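PDB 3GG9: D-3-phosphoglycerate dehydrogenase oxidoreductase protein from Ralstonia solanacearum, which probably oxidises D-3-phosphoglycerate with NAD as coenzyme, a D-isomer specific 2-hydroxyacid dehydrogenase reaction. Local coordinates for residues Q123-Q128 with P270-I275; S141-T146 with P150-G155; L114-V119 with A176-A181. One frame throughout, in Å; residues are numbered along the deposited sequence. Where two conformers were deposited one is given.

Contact 1: residues Q123-Q128 with P270-I275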
ATOM      1  N   GLN A 123       6.983   1.882   2.787  1.00 20.15           N
ATOM      2  CA  GLN A 123       8.239   2.027   2.027  1.00 17.28           C
ATOM      3  C   GLN A 123       8.146   3.041   0.888  1.00 16.18           C
ATOM      4  O   GLN A 123       9.169   3.571   0.438  1.00 24.13           O
ATOM      5  CB  GLN A 123       8.721   0.668   1.464  1.00 19.58           C
ATOM      6  CG  GLN A 123       9.307  -0.293   2.519  1.00 21.82           C
ATOM      7  CD  GLN A 123      10.466   0.332   3.344  1.00 31.68           C
ATOM      8  OE1 GLN A 123      10.256   1.237   4.156  1.00 30.00           O
ATOM      9  NE2 GLN A 123      11.675  -0.157   3.127  1.00 23.19           N
ATOM     10  N   ARG A 124       6.930   3.294   0.400  1.00 16.26           N
ATOM     11  CA  ARG A 124       6.766   4.271  -0.670  1.00 16.33           C
ATOM     12  C   ARG A 124       6.180   5.579  -0.184  1.00 17.94           C
ATOM     13  O   ARG A 124       5.870   6.466  -1.001  1.00 25.08           O
ATOM     14  CB  ARG A 124       5.950   3.728  -1.848  1.00 16.93           C
ATOM     15  CG  ARG A 124       6.702   2.641  -2.698  1.00 22.91           C
ATOM     16  CD  ARG A 124       8.126   3.085  -3.144  1.00 18.48           C
ATOM     17  NE  ARG A 124       8.113   3.955  -4.329  1.00 21.52           N
ATOM     18  CZ  ARG A 124       8.308   3.545  -5.581  1.00 28.47           C
ATOM     19  NH1 ARG A 124       8.517   2.256  -5.849  1.00 26.17           N
ATOM     20  NH2 ARG A 124       8.271   4.439  -6.566  1.00 25.31           N
ATOM     21  N   ARG A 125       6.014   5.671   1.128  1.00 20.36           N
ATOM     22  CA  ARG A 125       5.504   6.895   1.813  1.00 17.95           C
ATOM     23  C   ARG A 125       4.163   7.361   1.270  1.00 25.38           C
ATOM     24  O   ARG A 125       3.876   8.554   1.186  1.00 24.51           O
ATOM     25  CB  ARG A 125       6.559   8.010   1.820  1.00 21.42           C
ATOM     26  CG  ARG A 125       7.798   7.681   2.659  1.00 28.60           C
ATOM     27  CD  ARG A 125       8.871   6.900   1.880  1.00 25.22           C
ATOM     28  NE  ARG A 125      10.151   6.835   2.588  1.00 29.54           N
ATOM     29  CZ  ARG A 125      10.523   5.874   3.435  1.00 22.35           C
ATOM     30  NH1 ARG A 125      11.720   5.929   3.984  1.00 25.15           N
ATOM     31  NH2 ARG A 125       9.733   4.846   3.724  1.00 31.05           N
ATOM     32  N   ILE A 126       3.335   6.389   0.899  1.00 23.12           N
ATOM     33  CA  ILE A 126       2.058   6.681   0.292  1.00 18.86           C
ATOM     34  C   ILE A 126       1.105   7.584   1.121  1.00 25.72           C
ATOM     35  O   ILE A 126       0.660   8.572   0.571  1.00 24.38           O
ATOM     36  CB  ILE A 126       1.384   5.422  -0.242  1.00 28.14           C
ATOM     37  CG1 ILE A 126       2.287   4.838  -1.325  1.00 27.33           C
ATOM     38  CG2 ILE A 126      -0.036   5.729  -0.728  1.00 24.08           C
ATOM     39  CD1 ILE A 126       1.692   3.652  -2.009  1.00 45.36           C
ATOM     40  N   PRO A 127       0.824   7.265   2.416  1.00 27.95           N
ATOM     41  CA  PRO A 127      -0.052   8.172   3.169  1.00 30.57           C
ATOM     42  C   PRO A 127       0.478   9.612   3.209  1.00 28.11           C
ATOM     43  O   PRO A 127      -0.293  10.558   2.996  1.00 30.13           O
ATOM     44  CB  PRO A 127      -0.057   7.560   4.579  1.00 24.28           C
ATOM     45  CG  PRO A 127       0.215   6.130   4.353  1.00 30.96           C
ATOM     46  CD  PRO A 127       1.230   6.112   3.254  1.00 24.41           C
ATOM     47  N   GLN A 128       1.781   9.762   3.442  1.00 27.92           N
ATOM     48  CA  GLN A 128       2.426  11.078   3.503  1.00 32.50           C
ATOM     49  C   GLN A 128       2.347  11.873   2.187  1.00 31.21           C
ATOM     50  O   GLN A 128       2.018  13.050   2.193  1.00 29.68           O
ATOM     51  CB  GLN A 128       3.882  10.961   3.967  1.00 26.72           C
ATOM     52  CG  GLN A 128       4.073  10.318   5.352  1.00 26.87           C
ATOM     53  CD  GLN A 128       4.315   8.810   5.294  1.00 29.34           C
ATOM     54  OE1 GLN A 128       3.881   8.120   4.356  1.00 30.00           O
ATOM     55  NE2 GLN A 128       5.025   8.296   6.290  1.00 31.14           N
ATOM     56  N   PRO A 270      14.266   1.988  14.842  1.00 28.53           N
ATOM     57  CA  PRO A 270      14.221   2.011  13.374  1.00 30.90           C
ATOM     58  C   PRO A 270      13.852   3.412  12.866  1.00 30.95           C
ATOM     59  O   PRO A 270      13.500   4.270  13.667  1.00 28.73           O
ATOM     60  CB  PRO A 270      13.107   1.017  13.055  1.00 31.20           C
ATOM     61  CG  PRO A 270      12.175   1.124  14.223  1.00 31.49           C
ATOM     62  CD  PRO A 270      13.113   1.265  15.415  1.00 24.87           C
ATOM     63  N   GLY A 271      13.933   3.632  11.560  1.00 31.53           N
ATOM     64  CA  GLY A 271      13.582   4.923  10.968  1.00 28.51           C
ATOM     65  C   GLY A 271      12.083   5.129  10.807  1.00 29.06           C
ATOM     66  O   GLY A 271      11.587   6.266  10.794  1.00 25.92           O
ATOM     67  N   MET A 272      11.351   4.027  10.673  1.00 29.79           N
ATOM     68  CA  MET A 272       9.919   4.113  10.407  1.00 29.49           C
ATOM     69  C   MET A 272       9.190   2.910  10.978  1.00 23.16           C
ATOM     70  O   MET A 272       9.771   1.830  11.142  1.00 26.05           O
ATOM     71  CB  MET A 272       9.660   4.251   8.892  1.00 27.50           C
ATOM     72  CG  MET A 272       8.171   4.547   8.493  1.00 34.22           C
ATOM     73  SD  MET A 272       7.824   5.036   6.778  1.00 30.30           S
ATOM     74  CE  MET A 272       8.720   6.605   6.800  1.00 27.96           C
ATOM     75  N   ALA A 273       7.930   3.122  11.330  1.00 24.21           N
ATOM     76  CA  ALA A 273       7.057   2.036  11.701  1.00 25.55           C
ATOM     77  C   ALA A 273       5.713   2.059  10.962  1.00 25.62           C
ATOM     78  O   ALA A 273       5.244   3.107  10.516  1.00 26.40           O
ATOM     79  CB  ALA A 273       6.865   1.995  13.182  1.00 21.93           C
ATOM     80  N   ALA A 274       5.115   0.880  10.819  1.00 24.25           N
ATOM     81  CA  ALA A 274       3.746   0.776  10.341  1.00 24.71           C
ATOM     82  C   ALA A 274       3.024  -0.192  11.278  1.00 22.44           C
ATOM     83  O   ALA A 274       3.470  -1.322  11.483  1.00 28.43           O
ATOM     84  CB  ALA A 274       3.702   0.300   8.872  1.00 20.15           C
ATOM     85  N   ILE A 275       1.957   0.275  11.919  1.00 22.81           N
ATOM     86  CA  ILE A 275       1.281  -0.537  12.934  1.00 25.05           C
ATOM     87  C   ILE A 275      -0.233  -0.566  12.712  1.00 24.47           C
ATOM     88  O   ILE A 275      -0.828   0.399  12.226  1.00 26.96           O
ATOM     89  CB  ILE A 275       1.645  -0.135  14.411  1.00 27.45           C
ATOM     90  CG1 ILE A 275       1.156   1.269  14.755  1.00 33.28           C
ATOM     91  CG2 ILE A 275       3.170  -0.277  14.734  1.00 22.70           C
ATOM     92  CD1 ILE A 275      -0.028   1.243  15.608  1.00 43.81           C
TER
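Arg-125 and Gln-128 lie at the break between helix 109-123 and helix 126-134, and the ends of both side chains come close to Met-272, the first residue of strand 272-275. Arg-125 has a positive phi of 55°. It closes the first helix in a Schellman motif and is also the N-cap of the second. Met-272 points its side chain at this junction. Its chain runs out extended and bends only at the last torsion, chi3 -65°, which turns the methyl over the guanidinium of Arg-125. CE lies 3.7 Å above that plane, offset toward its rim, and is 3.9 Å from Arg-125 CZ. The sulfur lies on the same side of the guanidinium, with Met-272 SD 3.6 Å from Arg-125 NH2. Gln-128 comes from the opposite direction to Met-272. Its NE2 stays 4.1 Å from Met-272 CE. The polar ends are bonded elsewhere, Arg-125 NH2 to Ala-122 O and Gln-128 NE2 to Glu-293 O. Those bonds hold the guanidinium and the amide beside the thioether. What remains between the segments is van der Waals packing of a polarisable sulfur and its methyl on a buried, probably charged, flat group.

Contact 2: residues S141-T146 with P150-G155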
ATOM      1  N   SER A 141       6.762  14.448   0.969  1.00 29.40           N
ATOM      2  CA  SER A 141       6.351  13.430   1.929  1.00 29.12           C
ATOM      3  C   SER A 141       6.789  13.769   3.346  1.00 32.35           C
ATOM      4  O   SER A 141       6.626  12.951   4.255  1.00 34.73           O
ATOM      5  CB  SER A 141       6.940  12.082   1.530  1.00 27.36           C
ATOM      6  OG  SER A 141       8.349  12.199   1.350  1.00 30.71           O
ATOM      7  N   GLY A 142       7.353  14.965   3.536  1.00 36.14           N
ATOM      8  CA  GLY A 142       7.986  15.324   4.813  1.00 31.22           C
ATOM      9  C   GLY A 142       9.256  14.518   5.040  1.00 32.83           C
ATOM     10  O   GLY A 142      10.037  14.295   4.101  1.00 39.07           O
ATOM     11  N   LEU A 143       9.470  14.095   6.285  1.00 35.40           N
ATOM     12  CA  LEU A 143      10.587  13.205   6.674  1.00 38.79           C
ATOM     13  C   LEU A 143      11.988  13.775   6.371  1.00 41.05           C
ATOM     14  O   LEU A 143      12.953  13.027   6.149  1.00 31.04           O
ATOM     15  CB  LEU A 143      10.404  11.783   6.072  1.00 31.48           C
ATOM     16  CG  LEU A 143       9.074  11.087   6.409  1.00 27.60           C
ATOM     17  CD1 LEU A 143       8.711  10.043   5.367  1.00 29.46           C
ATOM     18  CD2 LEU A 143       9.137  10.447   7.779  1.00 22.37           C
ATOM     19  N   LYS A 144      12.089  15.104   6.396  1.00 47.22           N
ATOM     20  CA  LYS A 144      13.343  15.781   6.045  1.00 53.46           C
ATOM     21  C   LYS A 144      14.081  16.382   7.241  1.00 53.91           C
ATOM     22  O   LYS A 144      14.962  17.229   7.077  1.00 57.03           O
ATOM     23  CB  LYS A 144      13.133  16.806   4.919  1.00 55.82           C
ATOM     24  CG  LYS A 144      11.986  17.778   5.103  1.00 60.89           C
ATOM     25  CD  LYS A 144      11.851  18.661   3.866  1.00 60.20           C
ATOM     26  CE  LYS A 144      10.620  19.557   3.933  1.00 75.49           C
ATOM     27  NZ  LYS A 144      10.783  20.676   4.911  1.00 77.91           N
ATOM     28  N   SER A 145      13.726  15.913   8.437  1.00 50.86           N
ATOM     29  CA  SER A 145      14.388  16.299   9.680  1.00 53.25           C
ATOM     30  C   SER A 145      15.866  15.909   9.695  1.00 57.12           C
ATOM     31  O   SER A 145      16.260  14.921   9.067  1.00 59.05           O
ATOM     32  CB  SER A 145      13.659  15.685  10.876  1.00 55.20           C
ATOM     33  OG  SER A 145      14.522  15.563  11.991  1.00 54.52           O
ATOM     34  N   THR A 146      16.670  16.700  10.411  1.00 59.06           N
ATOM     35  CA  THR A 146      18.124  16.492  10.527  1.00 57.35           C
ATOM     36  C   THR A 146      18.499  15.206  11.268  1.00 51.61           C
ATOM     37  O   THR A 146      19.581  14.662  11.055  1.00 52.22           O
ATOM     38  CB  THR A 146      18.838  17.700  11.205  1.00 61.15           C
ATOM     39  OG1 THR A 146      18.037  18.198  12.289  1.00 61.72           O
ATOM     40  CG2 THR A 146      19.078  18.821  10.195  1.00 66.12           C
ATOM     41  N   PRO A 150      19.517  10.921   5.095  1.00 43.19           N
ATOM     42  CA  PRO A 150      19.405  11.686   3.845  1.00 43.29           C
ATOM     43  C   PRO A 150      18.444  11.026   2.847  1.00 41.07           C
ATOM     44  O   PRO A 150      18.516   9.809   2.626  1.00 42.50           O
ATOM     45  CB  PRO A 150      20.842  11.682   3.295  1.00 42.33           C
ATOM     46  CG  PRO A 150      21.539  10.563   4.016  1.00 43.16           C
ATOM     47  CD  PRO A 150      20.917  10.531   5.366  1.00 46.61           C
ATOM     48  N   ASN A 151      17.543  11.833   2.285  1.00 38.68           N
ATOM     49  CA  ASN A 151      16.535  11.380   1.314  1.00 40.19           C
ATOM     50  C   ASN A 151      15.561  10.352   1.885  1.00 36.35           C
ATOM     51  O   ASN A 151      15.047   9.505   1.153  1.00 37.19           O
ATOM     52  CB  ASN A 151      17.181  10.816   0.031  1.00 38.17           C
ATOM     53  CG  ASN A 151      17.720  11.894  -0.888  1.00 38.38           C
ATOM     54  OD1 ASN A 151      17.497  13.090  -0.680  1.00 31.03           O
ATOM     55  ND2 ASN A 151      18.450  11.470  -1.910  1.00 28.56           N
ATOM     56  N   PHE A 152      15.309  10.427   3.191  1.00 31.96           N
ATOM     57  CA  PHE A 152      14.432   9.465   3.849  1.00 27.60           C
ATOM     58  C   PHE A 152      12.982   9.644   3.404  1.00 28.92           C
ATOM     59  O   PHE A 152      12.173   8.718   3.500  1.00 32.83           O
ATOM     60  CB  PHE A 152      14.567   9.541   5.376  1.00 30.01           C
ATOM     61  CG  PHE A 152      14.022   8.336   6.094  1.00 27.51           C
ATOM     62  CD1 PHE A 152      14.412   7.046   5.727  1.00 26.72           C
ATOM     63  CD2 PHE A 152      13.109   8.490   7.120  1.00 25.96           C
ATOM     64  CE1 PHE A 152      13.897   5.929   6.389  1.00 28.35           C
ATOM     65  CE2 PHE A 152      12.592   7.385   7.789  1.00 35.32           C
ATOM     66  CZ  PHE A 152      12.985   6.100   7.424  1.00 33.19           C
ATOM     67  N   GLY A 153      12.669  10.829   2.884  1.00 30.11           N
ATOM     68  CA  GLY A 153      11.325  11.154   2.404  1.00 25.63           C
ATOM     69  C   GLY A 153      11.007  10.488   1.069  1.00 32.47           C
ATOM     70  O   GLY A 153       9.856  10.430   0.651  1.00 34.68           O
ATOM     71  N   ILE A 154      12.028   9.966   0.402  1.00 31.64           N
ATOM     72  CA  ILE A 154      11.897   9.321  -0.910  0.50 31.35           C
ATOM     73  C   ILE A 154      11.586   7.830  -0.770  1.00 29.61           C
ATOM     74  O   ILE A 154      12.034   7.208   0.182  1.00 28.92           O
ATOM     75  CB  ILE A 154      13.177   9.618  -1.793  0.50 34.67           C
ATOM     76  CG1 ILE A 154      12.817  10.498  -2.983  0.50 33.00           C
ATOM     77  CG2 ILE A 154      13.879   8.384  -2.311  0.50 39.19           C
ATOM     78  CD1 ILE A 154      12.716  11.944  -2.627  0.50 20.58           C
ATOM     79  N   GLY A 155      10.848   7.263  -1.723  1.00 25.45           N
ATOM     80  CA  GLY A 155      10.533   5.842  -1.714  1.00 28.23           C
ATOM     81  C   GLY A 155      11.727   4.902  -1.739  1.00 30.56           C
ATOM     82  O   GLY A 155      12.837   5.283  -2.135  1.00 26.91           O
TER
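Leu-143 and Gly-153 bring the two loop segments together, with their CA atoms 4.8 Å apart. This is the tight part of the contact. Gly-153 has no side chain, and the other segment closes directly on its backbone. Gly-142 O comes to 3.8 Å from Gly-153 CA. Leu-143 CB reaches the same CA at 3.8 Å. Leu-143 CG lies beside its own backbone N, chi1 -55°, and from there CD1 passes alongside the glycine, 4.1 Å from Gly-153 CA. Ser-141 closes the other end. Its OG sits between the backbone N and the carbonyl carbon, and it is hydrogen-bonded to Gly-153 O at a modelled 2.4 Å. That bond is very short, and its exact geometry is doubtful. Gln-12 of the second subunit also meets Ser-141 OG. A type I turn from Asn-151 to Ile-154 shapes the second segment. It is closed by Ile-154 N to Asn-151 O, 3.1 Å. Packing is slacker at Phe-152. Its CB is 3.9 Å from Leu-143 O, and its ring atom CD2 is 4.4 Å from Leu-143 CB, at an oblique approach. Beyond this the segments part. Lys-144, Thr-146 and Pro-150 are exposed, and the long chain of Lys-144 leads away from the other segment. The whole contact lies in the irregular connection between helix 126-134 and strand 162-166. Asn-151 ND2 and the backbone of Gly-155 are hydrogen-bonded to the second subunit. Within the chain, Ser-141 rests on Gln-128 and Tyr-129 of helix 126-134, while Leu-143 and Phe-152 both pack on Met-272 of strand 272-275.

Contact 3: residues L114-V119 with A176-A181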
ATOM      1  N   LEU A 114      -2.940  -7.453   4.426  1.00 13.35           N
ATOM      2  CA  LEU A 114      -2.936  -6.135   5.093  1.00 18.85           C
ATOM      3  C   LEU A 114      -1.525  -5.758   5.552  1.00 18.51           C
ATOM      4  O   LEU A 114      -1.108  -4.602   5.402  1.00 22.59           O
ATOM      5  CB  LEU A 114      -3.898  -6.150   6.260  1.00 20.08           C
ATOM      6  CG  LEU A 114      -4.217  -4.775   6.888  1.00 18.90           C
ATOM      7  CD1 LEU A 114      -3.220  -4.395   8.019  1.00 24.19           C
ATOM      8  CD2 LEU A 114      -4.306  -3.651   5.816  1.00 18.00           C
ATOM      9  N   THR A 115      -0.823  -6.706   6.166  1.00 19.91           N
ATOM     10  CA  THR A 115       0.604  -6.538   6.487  1.00 20.44           C
ATOM     11  C   THR A 115       1.434  -6.023   5.311  1.00 27.53           C
ATOM     12  O   THR A 115       2.217  -5.084   5.444  1.00 16.20           O
ATOM     13  CB  THR A 115       1.224  -7.865   7.031  1.00 20.91           C
ATOM     14  OG1 THR A 115       0.478  -8.284   8.170  1.00 24.73           O
ATOM     15  CG2 THR A 115       2.686  -7.671   7.422  1.00 20.09           C
ATOM     16  N   TRP A 116       1.247  -6.632   4.150  1.00 19.72           N
ATOM     17  CA  TRP A 116       1.990  -6.247   2.959  1.00 21.90           C
ATOM     18  C   TRP A 116       1.571  -4.908   2.396  1.00 12.79           C
ATOM     19  O   TRP A 116       2.399  -4.180   1.875  1.00 21.44           O
ATOM     20  CB  TRP A 116       1.855  -7.317   1.849  1.00 17.07           C
ATOM     21  CG  TRP A 116       3.063  -7.253   0.977  1.00 22.77           C
ATOM     22  CD1 TRP A 116       3.143  -6.744  -0.278  1.00 22.67           C
ATOM     23  CD2 TRP A 116       4.398  -7.630   1.348  1.00 23.26           C
ATOM     24  NE1 TRP A 116       4.452  -6.823  -0.743  1.00 23.95           N
ATOM     25  CE2 TRP A 116       5.234  -7.362   0.245  1.00 25.52           C
ATOM     26  CE3 TRP A 116       4.961  -8.192   2.504  1.00 22.13           C
ATOM     27  CZ2 TRP A 116       6.610  -7.623   0.268  1.00 20.37           C
ATOM     28  CZ3 TRP A 116       6.326  -8.446   2.530  1.00 24.09           C
ATOM     29  CH2 TRP A 116       7.132  -8.172   1.422  1.00 19.01           C
ATOM     30  N   ALA A 117       0.289  -4.589   2.513  1.00 15.07           N
ATOM     31  CA  ALA A 117      -0.239  -3.303   2.077  1.00 17.43           C
ATOM     32  C   ALA A 117       0.459  -2.209   2.877  1.00 23.46           C
ATOM     33  O   ALA A 117       0.838  -1.184   2.331  1.00 22.97           O
ATOM     34  CB  ALA A 117      -1.777  -3.262   2.311  1.00 16.87           C
ATOM     35  N   LEU A 118       0.667  -2.469   4.162  1.00 23.11           N
ATOM     36  CA  LEU A 118       1.385  -1.523   5.043  1.00 20.76           C
ATOM     37  C   LEU A 118       2.881  -1.416   4.759  1.00 16.77           C
ATOM     38  O   LEU A 118       3.432  -0.337   4.813  1.00 19.59           O
ATOM     39  CB  LEU A 118       1.168  -1.890   6.508  1.00 27.71           C
ATOM     40  CG  LEU A 118      -0.175  -1.525   7.127  1.00 31.76           C
ATOM     41  CD1 LEU A 118      -0.213  -2.036   8.556  1.00 30.55           C
ATOM     42  CD2 LEU A 118      -0.376  -0.011   7.086  1.00 26.95           C
ATOM     43  N   VAL A 119       3.537  -2.545   4.485  1.00 20.71           N
ATOM     44  CA  VAL A 119       4.925  -2.575   4.000  1.00 17.64           C
ATOM     45  C   VAL A 119       5.118  -1.685   2.788  1.00 19.31           C
ATOM     46  O   VAL A 119       6.000  -0.844   2.794  1.00 22.44           O
ATOM     47  CB  VAL A 119       5.433  -4.054   3.623  1.00 11.61           C
ATOM     48  CG1 VAL A 119       6.764  -3.988   2.952  1.00 14.55           C
ATOM     49  CG2 VAL A 119       5.527  -4.897   4.865  1.00 16.60           C
ATOM     50  N   ALA A 176       6.224 -14.020   4.373  1.00 21.61           N
ATOM     51  CA  ALA A 176       7.512 -14.493   3.864  1.00 21.21           C
ATOM     52  C   ALA A 176       7.473 -14.797   2.340  1.00 21.34           C
ATOM     53  O   ALA A 176       8.427 -14.463   1.604  1.00 17.29           O
ATOM     54  CB  ALA A 176       8.010 -15.715   4.666  1.00 16.77           C
ATOM     55  N   GLY A 177       6.385 -15.423   1.889  1.00 22.45           N
ATOM     56  CA  GLY A 177       6.150 -15.706   0.470  1.00 20.97           C
ATOM     57  C   GLY A 177       6.063 -14.448  -0.397  1.00 19.63           C
ATOM     58  O   GLY A 177       6.628 -14.388  -1.490  1.00 18.68           O
ATOM     59  N   TYR A 178       5.350 -13.432   0.091  1.00 25.20           N
ATOM     60  CA  TYR A 178       5.274 -12.145  -0.603  1.00 23.61           C
ATOM     61  C   TYR A 178       6.656 -11.521  -0.785  1.00 21.78           C
ATOM     62  O   TYR A 178       6.983 -10.968  -1.860  1.00 18.35           O
ATOM     63  CB  TYR A 178       4.363 -11.171   0.164  1.00 19.37           C
ATOM     64  CG  TYR A 178       2.933 -11.632   0.360  1.00 20.57           C
ATOM     65  CD1 TYR A 178       2.198 -11.197   1.446  1.00 19.91           C
ATOM     66  CD2 TYR A 178       2.297 -12.490  -0.569  1.00 17.22           C
ATOM     67  CE1 TYR A 178       0.866 -11.593   1.637  1.00 22.16           C
ATOM     68  CE2 TYR A 178       0.979 -12.903  -0.374  1.00 20.12           C
ATOM     69  CZ  TYR A 178       0.267 -12.445   0.728  1.00 28.22           C
ATOM     70  OH  TYR A 178      -1.041 -12.837   0.926  1.00 26.26           O
ATOM     71  N   GLY A 179       7.450 -11.571   0.281  1.00 24.53           N
ATOM     72  CA  GLY A 179       8.820 -11.066   0.270  1.00 24.35           C
ATOM     73  C   GLY A 179       9.633 -11.721  -0.824  1.00 28.58           C
ATOM     74  O   GLY A 179      10.262 -11.031  -1.610  1.00 24.70           O
ATOM     75  N   ARG A 180       9.580 -13.054  -0.874  1.00 23.62           N
ATOM     76  CA  ARG A 180      10.284 -13.830  -1.894  0.50 28.66           C
ATOM     77  C   ARG A 180       9.837 -13.441  -3.309  1.00 26.48           C
ATOM     78  O   ARG A 180      10.671 -13.271  -4.208  1.00 25.51           O
ATOM     79  CB  ARG A 180      10.085 -15.334  -1.663  0.50 28.28           C
ATOM     80  CG  ARG A 180      11.089 -16.207  -2.412  0.50 33.33           C
ATOM     81  CD  ARG A 180      12.164 -16.795  -1.494  0.50 40.10           C
ATOM     82  NE  ARG A 180      13.061 -15.789  -0.917  0.50 40.71           N
ATOM     83  CZ  ARG A 180      14.082 -16.066  -0.108  0.50 39.05           C
ATOM     84  NH1 ARG A 180      14.355 -17.322   0.225  0.50 40.87           N
ATOM     85  NH2 ARG A 180      14.837 -15.087   0.375  0.50 24.76           N
ATOM     86  N   ALA A 181       8.528 -13.280  -3.505  1.00 27.99           N
ATOM     87  CA  ALA A 181       8.011 -12.895  -4.820  1.00 25.21           C
ATOM     88  C   ALA A 181       8.378 -11.467  -5.215  1.00 26.69           C
ATOM     89  O   ALA A 181       8.426 -11.149  -6.390  1.00 26.04           O
ATOM     90  CB  ALA A 181       6.534 -13.092  -4.887  1.00 29.00           C
TER
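Thr-115 OG1 is gripped by two groups, Pro-111 O one turn back in its helix and Thr-250 OG1 from a loop. The next residue, Trp-116, meets Tyr-178 of helix 170-181. The CA atoms of this pair are 7.6 Å apart, the closest CA pair across the two segments. Trp-116 CG is anti to its own backbone N, chi1 -153°, and this carries the indole out between the helices. Tyr-178 CB lies over the centre of one face. It is 3.8 Å from the centroid of the Trp-116 six-membered ring and only 12° off the ring normal, a well-formed CH-pi contact. On the opposite face, nearer the rim, sits Val-119 CB, 4.3 Å above the indole plane. The indole is thus held between its own helix and the facing one. The phenol ring of Tyr-178 turns its edge toward the indole face. This is an offset edge-to-face pair. The Tyr-178 ring and the Trp-116 five-membered ring have centroids 5.5 Å apart, with planes at 62°. Tyr-178 CD1 also reaches Trp-116 CB at 3.9 Å. At the far end of the indole, Trp-116 CH2 comes to 3.5 Å from Gly-179 CA, so the ring tip rests directly on helix backbone. Phe-182 of the same chain meets Trp-116. Phe-182 of the second subunit stacks on Tyr-178 and also meets Trp-116. The cluster therefore belongs to the dimer interface as well. A sulfate, probably from the crystallisation liquor, lies about 4 Å from the Tyr-178 side chain. Helix 170-181 follows strand 162-166 through a turn whose glycines fit a GxGxxG pattern, consistent with a Rossmann-type NAD-binding domain.

All three contacts lie in the probable NAD-binding domain, and all touch the second subunit. Contacts 1 and 2 have centres 11 Å apart and meet directly. Arg-125 NH1 probably donates to Phe-152 O at 2.9 Å, and Gln-128 CB packs on Ser-141 O at 3.4 Å. Contacts 1 and 3 are 14 Å apart, centre to centre. Helix 109-123 leads from one to the other, and Ala-274 CB touches Leu-118 CB at 4.1 Å. Contacts 2 and 3 do not touch, with nearest atoms about 9 Å apart. The side chains of Met-272 in contact 1 and Tyr-178 in contact 3 are about 13 Å and about 12 Å from a bound glycerol.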